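Local coordinates for protein esterase (Thermotoga maritima, PDB 3DOH) that is a thermostable esterase, probably hydrolysing carboxylic esters with an alpha/beta-hydrolase domain that carries an immunoglobulin-like domain at its N-terminal side, at residues A[152-157]-A[247-252]; A[23-28]-A[110-115]; A[315-320]-A[326-331]; A[276-281]-A[304-309]. One frame throughout, in Å; residues are numbered along the deposited sequence.

How the contacts relate
Contact 2 belongs to the immunoglobulin-like domain, with its centre about 42 Å or more from those of the other three, which lie in or beside the alpha/beta-hydrolase sheet. Contacts 2 and 4 are buried and apolar, built from valine, isoleucine and tryptophan. Contact 1 is a surface meeting of a lysine with acidic groups, and contact 3 is partly buried, with a histidine inside and, further out, a glutamate and an arginine that touch without a salt bridge between them. Contacts 3 and 4 both involve strand 311-316 or the loop leading into it, and they touch where Leu-330 CB packs 3.7 Å from Trp-278 CH2. Contact 1 comes near contact 4 without touching it.

Contact 1. Residues A[152-157]-A[247-252]; sequences PETGVE and VIKIIR
Lys-249 and Glu-153 cross at about a right angle, the lysine reaching out from its helix and the glutamate running across the lysine's end. The lysine leaves its backbone with CG anti to the carbonyl carbon (chi1 -70°) and then stays fully extended, which carries NZ across to segment 152-157. There the ammonium lies against the root of the glutamate, with NZ 3.3 Å from Glu-153 CB. The glutamate is extended too, and its carboxylate ends up beside the ammonium without gripping it: Glu-153 OE1 is 4.0 Å from Lys-249 NZ, too long for a salt bridge. The opposite charges probably still attract weakly. A true salt bridge ties Lys-249 to Asp-151, just before the segment, and OD1 of that same aspartate also accepts the backbone N-H of Thr-154. Asp-151 is therefore the residue that joins the bend of the loop to the lysine. The Thr-154 methyl CG2 comes no nearer than 4.5 Å to Lys-249 NZ. A long, flexible lysine suits this place, since its side chain can touch Phe-149 while the ammonium reaches the loop. Segment 152-157 links antiparallel strands 144-150 and 157-163, and the contact is that of a beta-hairpin loop held to helix 242-257 at the surface of the alpha/beta-hydrolase domain.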
loop_
_atom_site.group_PDB
_atom_site.type_symbol
_atom_site.label_atom_id
_atom_site.label_comp_id
_atom_site.label_asym_id
_atom_site.label_seq_id
_atom_site.Cartn_x
_atom_site.Cartn_y
_atom_site.Cartn_z
ATOM N N PRO A 152 54.616 -5.776 -30.175
ATOM C CA PRO A 152 56.046 -6.138 -30.313
ATOM C C PRO A 152 57.005 -4.941 -30.149
ATOM O O PRO A 152 58.214 -5.140 -29.895
ATOM C CB PRO A 152 56.121 -6.689 -31.741
ATOM C CG PRO A 152 55.097 -5.903 -32.477
ATOM C CD PRO A 152 53.954 -5.684 -31.494
ATOM N N GLU A 153 56.446 -3.733 -30.327
ATOM C CA GLU A 153 57.119 -2.443 -30.082
ATOM C C GLU A 153 57.222 -2.080 -28.567
ATOM O O GLU A 153 58.214 -1.460 -28.163
ATOM C CB GLU A 153 56.451 -1.295 -30.883
ATOM C CG GLU A 153 57.165 0.085 -30.728
ATOM C CD GLU A 153 56.534 1.282 -31.522
ATOM O OE1 GLU A 153 56.195 1.138 -32.735
ATOM O OE2 GLU A 153 56.416 2.386 -30.917
ATOM N N THR A 154 56.224 -2.465 -27.745
ATOM C CA THR A 154 56.167 -2.061 -26.309
ATOM C C THR A 154 55.969 -3.119 -25.203
ATOM O O THR A 154 55.828 -2.729 -24.046
ATOM C CB THR A 154 55.087 -0.952 -26.016
ATOM O OG1 THR A 154 53.794 -1.558 -25.866
ATOM C CG2 THR A 154 55.047 0.155 -27.088
ATOM N N GLY A 155 55.944 -4.417 -25.515
ATOM C CA GLY A 155 55.764 -5.461 -24.483
ATOM C C GLY A 155 54.345 -5.663 -23.932
ATOM O O GLY A 155 53.889 -6.805 -23.789
ATOM N N VAL A 156 53.686 -4.549 -23.623
ATOM C CA VAL A 156 52.289 -4.549 -23.220
ATOM C C VAL A 156 51.540 -5.720 -23.831
ATOM O O VAL A 156 51.572 -5.932 -25.044
ATOM C CB VAL A 156 51.587 -3.238 -23.620
ATOM C CG1 VAL A 156 50.369 -2.999 -22.739
ATOM C CG2 VAL A 156 52.555 -2.069 -23.530
ATOM N N GLU A 157 50.865 -6.481 -22.978
ATOM C CA GLU A 157 49.923 -7.503 -23.438
ATOM C C GLU A 157 48.433 -7.099 -23.303
ATOM O O GLU A 157 47.978 -6.643 -22.256
ATOM C CB GLU A 157 50.211 -8.850 -22.770
ATOM C CG GLU A 157 49.828 -10.034 -23.682
ATOM C CD GLU A 157 50.769 -11.246 -23.588
ATOM O OE1 GLU A 157 50.959 -11.792 -22.453
ATOM O OE2 GLU A 157 51.291 -11.661 -24.669
ATOM N N VAL A 247 45.733 -1.290 -29.259
ATOM C CA VAL A 247 44.439 -1.460 -29.983
ATOM C C VAL A 247 44.522 -1.144 -31.487
ATOM O O VAL A 247 44.007 -1.874 -32.333
ATOM C CB VAL A 247 43.319 -0.603 -29.348
ATOM C CG1 VAL A 247 42.029 -0.657 -30.165
ATOM C CG2 VAL A 247 43.083 -1.020 -27.919
ATOM N N ILE A 248 45.191 -0.058 -31.835
ATOM C CA ILE A 248 45.357 0.228 -33.257
ATOM C C ILE A 248 46.036 -0.913 -34.027
ATOM O O ILE A 248 45.534 -1.379 -35.053
ATOM C CB ILE A 248 46.089 1.535 -33.480
ATOM C CG1 ILE A 248 45.298 2.658 -32.822
ATOM C CG2 ILE A 248 46.263 1.775 -34.958
ATOM C CD1 ILE A 248 43.908 2.860 -33.420
ATOM N N LYS A 249 47.164 -1.371 -33.500
ATOM C CA LYS A 249 47.929 -2.447 -34.123
ATOM C C LYS A 249 47.044 -3.648 -34.283
ATOM O O LYS A 249 47.130 -4.363 -35.252
ATOM C CB LYS A 249 49.157 -2.791 -33.276
ATOM C CG LYS A 249 50.222 -1.718 -33.293
ATOM C CD LYS A 249 51.232 -1.955 -32.202
ATOM C CE LYS A 249 52.224 -0.787 -32.149
ATOM N NZ LYS A 249 53.222 -0.911 -31.013
ATOM N N ILE A 250 46.141 -3.844 -33.339
ATOM C CA ILE A 250 45.256 -4.991 -33.435
ATOM C C ILE A 250 44.112 -4.813 -34.449
ATOM O O ILE A 250 43.730 -5.792 -35.114
ATOM C CB ILE A 250 44.929 -5.603 -32.035
ATOM C CG1 ILE A 250 43.517 -6.087 -31.887
ATOM C CG2 ILE A 250 45.227 -4.628 -30.869
ATOM C CD1 ILE A 250 43.317 -6.318 -30.409
ATOM N N ILE A 251 43.631 -3.579 -34.637
ATOM C CA ILE A 251 42.731 -3.288 -35.767
ATOM C C ILE A 251 43.403 -3.724 -37.077
ATOM O O ILE A 251 42.778 -4.360 -37.941
ATOM C CB ILE A 251 42.246 -1.798 -35.781
ATOM C CG1 ILE A 251 41.161 -1.599 -34.710
ATOM C CG2 ILE A 251 41.680 -1.383 -37.140
ATOM C CD1 ILE A 251 41.023 -0.174 -34.226
ATOM N N ARG A 252 44.700 -3.431 -37.189
ATOM C CA ARG A 252 45.467 -3.771 -38.411
ATOM C C ARG A 252 45.676 -5.248 -38.568
ATOM O O ARG A 252 45.643 -5.730 -39.688
ATOM C CB ARG A 252 46.795 -3.038 -38.492
ATOM C CG ARG A 252 46.612 -1.559 -38.308
ATOM C CD ARG A 252 47.834 -0.761 -38.775
ATOM N NE ARG A 252 47.438 0.616 -39.081
ATOM C CZ ARG A 252 47.950 1.695 -38.490
ATOM N NH1 ARG A 252 48.923 1.554 -37.565
ATOM N NH2 ARG A 252 47.502 2.910 -38.832
#

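Contact 2. Residues A[23-28]-A[110-115]; sequences CAVVIE and YIVSQL
Two residues along the strand from Val-112, which packs on Val-25 and Ile-27, the side-chain NE2 of Gln-114 is gripped by two backbone carbonyls, those of Val-116 and Val-126. The other end of the same amide, OE1, bonds to the hydroxyl of Tyr-29, so both ends of this buried polar group are satisfied and its rotation is probably fixed. The apolar contact itself centres on Val-112. Its CG2 meets CG1 of Val-25 at 3.9 Å, the two valines passing alongside and pointing opposite ways. Ile-27 reaches Val-112 tip to tip, with Ile-27 CD1 4.1 Å from Val-112 CG1. Having CG1 anti to the carbonyl carbon (chi1 -49°), Ile-27 extends its longer branch to span that distance. Branched aliphatic residues fit here, because they favour the extended backbone and fill the interior without needing a polar partner. No hydrogen bond joins the strands, and the CA atoms of Val-25 and Val-112 are 8.3 Å apart, too far for neighbours in one sheet. Strands 19-29 and 110-114 thus meet through their side chains, consistent with the facing sheets of an immunoglobulin-like sandwich.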
loop_
_atom_site.group_PDB
_atom_site.type_symbol
_atom_site.label_atom_id
_atom_site.label_comp_id
_atom_site.label_asym_id
_atom_site.label_seq_id
_atom_site.Cartn_x
_atom_site.Cartn_y
_atom_site.Cartn_z
ATOM N N CYS A 23 20.076 -14.607 -15.586
ATOM C CA CYS A 23 18.671 -14.425 -15.933
ATOM C C CYS A 23 17.925 -15.750 -15.963
ATOM O O CYS A 23 16.707 -15.789 -15.850
ATOM C CB CYS A 23 18.534 -13.709 -17.277
ATOM S SG CYS A 23 19.148 -14.664 -18.653
ATOM N N ALA A 24 18.638 -16.853 -16.116
ATOM C CA ALA A 24 17.923 -18.114 -16.054
ATOM C C ALA A 24 18.783 -19.245 -15.522
ATOM O O ALA A 24 20.003 -19.139 -15.468
ATOM C CB ALA A 24 17.325 -18.453 -17.391
ATOM N N VAL A 25 18.127 -20.298 -15.075
ATOM C CA VAL A 25 18.787 -21.506 -14.682
ATOM C C VAL A 25 18.109 -22.590 -15.506
ATOM O O VAL A 25 16.874 -22.693 -15.518
ATOM C CB VAL A 25 18.613 -21.747 -13.167
ATOM C CG1 VAL A 25 18.824 -23.188 -12.835
ATOM C CG2 VAL A 25 19.559 -20.870 -12.371
ATOM N N VAL A 26 18.919 -23.358 -16.222
ATOM C CA VAL A 26 18.428 -24.485 -17.025
ATOM C C VAL A 26 18.888 -25.836 -16.461
ATOM O O VAL A 26 20.089 -26.085 -16.286
ATOM C CB VAL A 26 18.892 -24.375 -18.498
ATOM C CG1 VAL A 26 18.593 -25.636 -19.253
ATOM C CG2 VAL A 26 18.220 -23.192 -19.195
ATOM N N ILE A 27 17.930 -26.714 -16.199
ATOM C CA ILE A 27 18.236 -28.035 -15.657
ATOM C C ILE A 27 18.042 -29.067 -16.756
ATOM O O ILE A 27 16.997 -29.089 -17.382
ATOM C CB ILE A 27 17.317 -28.395 -14.456
ATOM C CG1 ILE A 27 17.276 -27.232 -13.427
ATOM C CG2 ILE A 27 17.726 -29.776 -13.885
ATOM C CD1 ILE A 27 16.079 -27.182 -12.513
ATOM N N GLU A 28 19.059 -29.892 -17.009
ATOM C CA GLU A 28 18.923 -31.003 -17.967
ATOM C C GLU A 28 18.570 -32.259 -17.197
ATOM O O GLU A 28 19.411 -32.813 -16.469
ATOM C CB GLU A 28 20.185 -31.234 -18.820
ATOM C CG GLU A 28 20.029 -32.419 -19.799
ATOM C CD GLU A 28 21.124 -32.520 -20.885
ATOM O OE1 GLU A 28 22.335 -32.358 -20.614
ATOM O OE2 GLU A 28 20.749 -32.784 -22.043
ATOM N N TYR A 110 25.731 -20.787 -6.879
ATOM C CA TYR A 110 24.319 -20.988 -6.854
ATOM C C TYR A 110 23.966 -22.350 -6.369
ATOM O O TYR A 110 24.676 -23.327 -6.607
ATOM C CB TYR A 110 23.764 -20.858 -8.253
ATOM C CG TYR A 110 23.397 -19.463 -8.631
ATOM C CD1 TYR A 110 24.364 -18.446 -8.685
ATOM C CD2 TYR A 110 22.082 -19.143 -8.969
ATOM C CE1 TYR A 110 24.014 -17.145 -9.067
ATOM C CE2 TYR A 110 21.725 -17.855 -9.345
ATOM C CZ TYR A 110 22.684 -16.871 -9.398
ATOM O OH TYR A 110 22.305 -15.599 -9.754
ATOM N N ILE A 111 22.827 -22.426 -5.706
ATOM C CA ILE A 111 22.239 -23.703 -5.436
ATOM C C ILE A 111 20.792 -23.640 -5.872
ATOM O O ILE A 111 20.139 -22.593 -5.725
ATOM C CB ILE A 111 22.480 -24.147 -3.983
ATOM C CG1 ILE A 111 21.698 -25.405 -3.630
ATOM C CG2 ILE A 111 22.203 -23.034 -3.010
ATOM C CD1 ILE A 111 22.226 -25.974 -2.290
ATOM N N VAL A 112 20.341 -24.755 -6.446
ATOM C CA VAL A 112 19.088 -24.861 -7.095
ATOM C C VAL A 112 18.377 -26.064 -6.549
ATOM O O VAL A 112 19.017 -27.093 -6.273
ATOM C CB VAL A 112 19.296 -25.102 -8.586
ATOM C CG1 VAL A 112 17.946 -25.312 -9.328
ATOM C CG2 VAL A 112 20.047 -23.961 -9.182
ATOM N N SER A 113 17.051 -25.959 -6.425
ATOM C CA SER A 113 16.251 -27.100 -6.043
ATOM C C SER A 113 14.965 -27.327 -6.801
ATOM O O SER A 113 14.196 -26.405 -7.067
ATOM C CB SER A 113 15.893 -27.007 -4.586
ATOM O OG SER A 113 16.922 -27.576 -3.845
ATOM N N GLN A 114 14.724 -28.594 -7.094
ATOM C CA GLN A 114 13.393 -29.044 -7.365
ATOM C C GLN A 114 12.831 -29.544 -6.080
ATOM O O GLN A 114 13.360 -30.466 -5.525
ATOM C CB GLN A 114 13.410 -30.176 -8.353
ATOM C CG GLN A 114 12.041 -30.554 -8.756
ATOM C CD GLN A 114 12.032 -31.942 -9.225
ATOM O OE1 GLN A 114 12.856 -32.306 -10.054
ATOM N NE2 GLN A 114 11.125 -32.757 -8.689
ATOM N N LEU A 115 11.742 -28.952 -5.622
ATOM C CA LEU A 115 11.298 -29.131 -4.253
ATOM C C LEU A 115 10.283 -30.240 -4.057
ATOM O O LEU A 115 10.177 -30.815 -2.973
ATOM C CB LEU A 115 10.692 -27.836 -3.753
ATOM C CG LEU A 115 11.661 -26.678 -3.703
ATOM C CD1 LEU A 115 10.935 -25.327 -3.531
ATOM C CD2 LEU A 115 12.634 -26.926 -2.590
#

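Contact 3. Residues A[315-320]-A[326-331]; sequences HAEDDP and NSRVLV
His-315 meets Ser-327 from its first side-chain atom onward: CB lies 3.9 Å from Ser-327 CB. Next along, CG lies 3.6 Å from Ser-327 OG, and ring atom CD2 passes the serine as well, with OG at the ring edge and near its plane. A serine, short enough to sit beside the imidazole edge, suits this helix face. Asp-319 CB also lies at the ring edge. On the other side of the ring, ND1 donates to Ala-316 O at 3.3 Å, an N-H...O angle of 146°, coming from above the carbonyl plane. The backbone N of Asp-319 bonds to the same Ala-316 O at 3.0 Å from the opposite face, closing a type I turn. That turn follows strand 311-316 in the beta-alpha-beta unit completed by helix 325-336 and strand 341-346, and it holds Asp-319, which bonds to His-359 in what may be a Ser-His-Asp triad. Cutting His-315 back to an alanine is likely to cost Ala-316 O its ND1 donor and to open a gap beside Ser-327. At the tip, NE2 of His-315 comes only within 4.4 Å of Asn-326 CB. Further out, Arg-328 NH2 rests 3.8 Å from Glu-317 CG, while the salt bridge of Arg-328 NH2 goes to Glu-345.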
loop_
_atom_site.group_PDB
_atom_site.type_symbol
_atom_site.label_atom_id
_atom_site.label_comp_id
_atom_site.label_asym_id
_atom_site.label_seq_id
_atom_site.Cartn_x
_atom_site.Cartn_y
_atom_site.Cartn_z
ATOM N N HIS A 315 26.141 12.433 -23.412
ATOM C CA HIS A 315 26.604 12.782 -22.068
ATOM C C HIS A 315 25.345 13.131 -21.271
ATOM O O HIS A 315 24.341 13.526 -21.842
ATOM C CB HIS A 315 27.504 14.018 -22.147
ATOM C CG HIS A 315 28.598 14.053 -21.123
ATOM N ND1 HIS A 315 28.362 13.944 -19.767
ATOM C CD2 HIS A 315 29.932 14.234 -21.258
ATOM C CE1 HIS A 315 29.507 14.027 -19.119
ATOM N NE2 HIS A 315 30.471 14.221 -20.000
ATOM N N ALA A 316 25.371 12.998 -19.953
ATOM C CA ALA A 316 24.226 13.448 -19.166
ATOM C C ALA A 316 24.639 14.723 -18.495
ATOM O O ALA A 316 25.759 14.813 -17.950
ATOM C CB ALA A 316 23.822 12.429 -18.142
ATOM N N GLU A 317 23.716 15.694 -18.520
ATOM C CA GLU A 317 23.914 17.021 -17.929
ATOM C C GLU A 317 24.471 17.000 -16.503
ATOM O O GLU A 317 25.357 17.793 -16.157
ATOM C CB GLU A 317 22.598 17.765 -17.933
ATOM C CG GLU A 317 22.752 19.215 -17.527
ATOM C CD GLU A 317 22.738 19.402 -16.021
ATOM O OE1 GLU A 317 22.351 18.466 -15.289
ATOM O OE2 GLU A 317 23.128 20.478 -15.557
ATOM N N ASP A 318 23.922 16.104 -15.687
ATOM C CA ASP A 318 24.311 15.975 -14.290
ATOM C C ASP A 318 25.268 14.830 -14.021
ATOM O O ASP A 318 25.219 14.285 -12.925
ATOM C CB ASP A 318 23.074 15.780 -13.395
ATOM C CG ASP A 318 22.121 14.747 -13.933
ATOM O OD1 ASP A 318 22.352 14.181 -15.028
ATOM O OD2 ASP A 318 21.111 14.506 -13.278
ATOM N N ASP A 319 26.105 14.437 -14.996
ATOM C CA ASP A 319 27.157 13.434 -14.725
ATOM C C ASP A 319 28.098 13.999 -13.638
ATOM O O ASP A 319 28.743 15.009 -13.871
ATOM C CB ASP A 319 27.925 13.059 -16.008
ATOM C CG ASP A 319 29.041 12.007 -15.775
ATOM O OD1 ASP A 319 29.531 11.809 -14.638
ATOM O OD2 ASP A 319 29.470 11.388 -16.767
ATOM N N PRO A 320 28.155 13.360 -12.449
ATOM C CA PRO A 320 28.982 13.862 -11.360
ATOM C C PRO A 320 30.444 13.382 -11.398
ATOM O O PRO A 320 31.254 13.807 -10.562
ATOM C CB PRO A 320 28.306 13.271 -10.131
ATOM C CG PRO A 320 27.832 11.947 -10.592
ATOM C CD PRO A 320 27.454 12.120 -12.063
ATOM N N ASN A 326 32.817 18.685 -20.752
ATOM C CA ASN A 326 33.726 17.908 -21.537
ATOM C C ASN A 326 33.206 17.527 -22.934
ATOM O O ASN A 326 33.956 17.575 -23.900
ATOM C CB ASN A 326 34.073 16.671 -20.750
ATOM C CG ASN A 326 35.272 16.865 -19.859
ATOM O OD1 ASN A 326 36.385 16.616 -20.284
ATOM N ND2 ASN A 326 35.061 17.284 -18.630
ATOM N N SER A 327 31.937 17.141 -23.053
ATOM C CA SER A 327 31.346 16.877 -24.376
ATOM C C SER A 327 30.941 18.170 -25.072
ATOM O O SER A 327 31.231 18.353 -26.258
ATOM C CB SER A 327 30.120 15.980 -24.274
ATOM O OG SER A 327 30.531 14.666 -24.072
ATOM N N ARG A 328 30.284 19.059 -24.332
ATOM C CA ARG A 328 29.863 20.359 -24.888
ATOM C C ARG A 328 30.963 21.111 -25.593
ATOM O O ARG A 328 30.721 21.680 -26.674
ATOM C CB ARG A 328 29.245 21.286 -23.847
ATOM C CG ARG A 328 27.921 20.845 -23.389
ATOM C CD ARG A 328 27.602 21.564 -22.195
ATOM N NE ARG A 328 26.358 21.130 -21.605
ATOM C CZ ARG A 328 25.766 21.751 -20.595
ATOM N NH1 ARG A 328 26.299 22.862 -20.098
ATOM N NH2 ARG A 328 24.646 21.259 -20.082
ATOM N N VAL A 329 32.164 21.112 -25.012
ATOM C CA VAL A 329 33.235 21.850 -25.646
ATOM C C VAL A 329 33.632 21.252 -27.000
ATOM O O VAL A 329 33.764 22.005 -27.953
ATOM C CB VAL A 329 34.448 22.143 -24.711
ATOM C CG1 VAL A 329 35.179 20.837 -24.327
ATOM C CG2 VAL A 329 35.381 23.112 -25.388
ATOM N N LEU A 330 33.789 19.924 -27.106
ATOM C CA LEU A 330 34.122 19.330 -28.398
ATOM C C LEU A 330 32.996 19.584 -29.402
ATOM O O LEU A 330 33.230 19.999 -30.545
ATOM C CB LEU A 330 34.380 17.829 -28.280
ATOM C CG LEU A 330 35.650 17.244 -27.633
ATOM C CD1 LEU A 330 36.852 18.191 -27.634
ATOM C CD2 LEU A 330 35.344 16.801 -26.230
ATOM N N VAL A 331 31.763 19.352 -28.966
ATOM C CA VAL A 331 30.621 19.502 -29.875
ATOM C C VAL A 331 30.523 20.931 -30.417
ATOM O O VAL A 331 30.358 21.123 -31.639
ATOM C CB VAL A 331 29.297 19.101 -29.223
ATOM C CG1 VAL A 331 28.198 19.413 -30.130
ATOM C CG2 VAL A 331 29.303 17.646 -28.916
#

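Contact 4. Residues A[276-281]-A[304-309]; sequences GTWTAI and ERIKDI
The indole of Trp-278 presents its edge to Ile-306: CD1 of the isoleucine lies near the ring plane, 3.9 Å from CZ3. The two side chains cross at about a right angle, and beyond these segments Pro-293, Ile-311 and Val-313 also touch the indole. Although Trp-278 leaves the helix away from the loop, its long ring brings the six-membered end back to it. Ile-281 meets Ile-306 more broadly, its CG1 4.0 Å from Ile-306 CG2, which also lies 3.4 Å from the backbone Ile-281 O. In Ile-306, CG1 sits between the backbone N and the carbonyl carbon (chi1 53°), and this aims CD1 at the tryptophan. Branched aliphatic chains and a broad indole suit this buried apolar seam. The segment 304-309 lies in the loop leading into strand 311-316, and helix 272-283 packs against this sheet as in alpha/beta hydrolases, following a probable nucleophile elbow. Shortening Ile-306 to an alanine would probably open a gap between Trp-278 CZ3 and Ile-281 CD1, since both lean on its far methyl. A type I turn, closed by Ile-309 N bonded to Ile-306 O at 2.9 Å, returns Ile-309 to the helix, where its CD1 lies 4.3 Å from Ile-281 CB.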
loop_
_atom_site.group_PDB
_atom_site.type_symbol
_atom_site.label_atom_id
_atom_site.label_comp_id
_atom_site.label_asym_id
_atom_site.label_seq_id
_atom_site.Cartn_x
_atom_site.Cartn_y
_atom_site.Cartn_z
ATOM N N GLY A 276 39.059 7.718 -24.656
ATOM C CA GLY A 276 39.720 6.800 -25.581
ATOM C C GLY A 276 39.286 6.995 -27.017
ATOM O O GLY A 276 40.136 7.065 -27.931
ATOM N N THR A 277 37.968 7.091 -27.214
ATOM C CA THR A 277 37.362 7.269 -28.523
ATOM C C THR A 277 37.779 8.613 -29.084
ATOM O O THR A 277 38.213 8.688 -30.237
ATOM C CB THR A 277 35.803 7.101 -28.462
ATOM O OG1 THR A 277 35.512 5.799 -27.958
ATOM C CG2 THR A 277 35.117 7.285 -29.843
ATOM N N TRP A 278 37.656 9.680 -28.295
ATOM C CA TRP A 278 38.011 11.016 -28.813
ATOM C C TRP A 278 39.470 11.023 -29.243
ATOM O O TRP A 278 39.792 11.615 -30.281
ATOM C CB TRP A 278 37.834 12.110 -27.770
ATOM C CG TRP A 278 36.449 12.560 -27.594
ATOM C CD1 TRP A 278 35.678 12.422 -26.461
ATOM C CD2 TRP A 278 35.631 13.265 -28.562
ATOM N NE1 TRP A 278 34.449 12.983 -26.674
ATOM C CE2 TRP A 278 34.384 13.508 -27.946
ATOM C CE3 TRP A 278 35.831 13.698 -29.891
ATOM C CZ2 TRP A 278 33.335 14.173 -28.604
ATOM C CZ3 TRP A 278 34.782 14.361 -30.553
ATOM C CH2 TRP A 278 33.553 14.594 -29.905
ATOM N N THR A 279 40.340 10.388 -28.428
ATOM C CA THR A 279 41.777 10.391 -28.648
ATOM C C THR A 279 42.112 9.606 -29.911
ATOM O O THR A 279 42.841 10.095 -30.774
ATOM C CB THR A 279 42.555 9.853 -27.402
ATOM O OG1 THR A 279 42.343 10.726 -26.269
ATOM C CG2 THR A 279 44.076 9.733 -27.683
ATOM N N ALA A 280 41.560 8.395 -30.007
ATOM C CA ALA A 280 41.690 7.531 -31.196
ATOM C C ALA A 280 41.386 8.205 -32.523
ATOM O O ALA A 280 42.160 8.103 -33.468
ATOM C CB ALA A 280 40.831 6.315 -31.056
ATOM N N ILE A 281 40.247 8.866 -32.620
ATOM C CA ILE A 281 39.873 9.443 -33.904
ATOM C C ILE A 281 40.701 10.676 -34.212
ATOM O O ILE A 281 40.975 10.954 -35.355
ATOM C CB ILE A 281 38.349 9.762 -34.006
ATOM C CG1 ILE A 281 37.903 10.719 -32.891
ATOM C CG2 ILE A 281 37.516 8.464 -34.092
ATOM C CD1 ILE A 281 36.574 11.289 -33.099
ATOM N N GLU A 304 39.967 19.842 -35.841
ATOM C CA GLU A 304 40.068 20.150 -37.248
ATOM C C GLU A 304 40.387 18.890 -38.060
ATOM O O GLU A 304 39.923 18.748 -39.179
ATOM C CB GLU A 304 41.120 21.258 -37.456
ATOM C CG GLU A 304 41.071 21.919 -38.840
ATOM C CD GLU A 304 39.835 22.802 -39.068
ATOM O OE1 GLU A 304 39.617 23.727 -38.264
ATOM O OE2 GLU A 304 39.097 22.574 -40.054
ATOM N N ARG A 305 41.161 17.974 -37.490
ATOM C CA ARG A 305 41.502 16.722 -38.167
ATOM C C ARG A 305 40.291 15.809 -38.303
ATOM O O ARG A 305 40.284 14.918 -39.153
ATOM C CB ARG A 305 42.537 15.953 -37.364
ATOM C CG ARG A 305 43.353 16.812 -36.465
ATOM C CD ARG A 305 44.286 15.969 -35.673
ATOM N NE ARG A 305 45.519 16.687 -35.393
ATOM C CZ ARG A 305 46.590 16.128 -34.849
ATOM N NH1 ARG A 305 46.587 14.848 -34.510
ATOM N NH2 ARG A 305 47.665 16.858 -34.634
ATOM N N ILE A 306 39.298 16.005 -37.433
ATOM C CA ILE A 306 38.142 15.111 -37.375
ATOM C C ILE A 306 36.934 15.779 -38.020
ATOM O O ILE A 306 35.830 15.223 -38.027
ATOM C CB ILE A 306 37.818 14.565 -35.926
ATOM C CG1 ILE A 306 37.685 15.683 -34.909
ATOM C CG2 ILE A 306 38.876 13.601 -35.440
ATOM C CD1 ILE A 306 36.829 15.313 -33.697
ATOM N N LYS A 307 37.175 16.960 -38.592
ATOM C CA LYS A 307 36.133 17.739 -39.232
ATOM C C LYS A 307 35.172 16.866 -40.090
ATOM O O LYS A 307 33.976 17.101 -40.118
ATOM C CB LYS A 307 36.763 18.885 -40.045
ATOM C CG LYS A 307 35.778 19.631 -40.995
ATOM C CD LYS A 307 36.198 21.060 -41.332
ATOM C CE LYS A 307 37.495 21.139 -42.154
ATOM N NZ LYS A 307 37.471 20.427 -43.484
ATOM N N ASP A 308 35.693 15.849 -40.767
ATOM C CA ASP A 308 34.893 15.058 -41.705
ATOM C C ASP A 308 34.393 13.736 -41.181
ATOM O O ASP A 308 33.683 13.055 -41.914
ATOM C CB ASP A 308 35.673 14.740 -42.983
ATOM C CG ASP A 308 35.931 15.950 -43.833
ATOM O OD1 ASP A 308 36.695 15.786 -44.822
ATOM O OD2 ASP A 308 35.390 17.052 -43.528
ATOM N N ILE A 309 34.757 13.363 -39.957
ATOM C CA ILE A 309 34.238 12.140 -39.347
ATOM C C ILE A 309 32.849 12.333 -38.706
ATOM O O ILE A 309 32.688 13.165 -37.813
ATOM C CB ILE A 309 35.242 11.579 -38.337
ATOM C CG1 ILE A 309 36.610 11.453 -39.016
ATOM C CG2 ILE A 309 34.772 10.229 -37.800
ATOM C CD1 ILE A 309 37.736 11.030 -38.091
#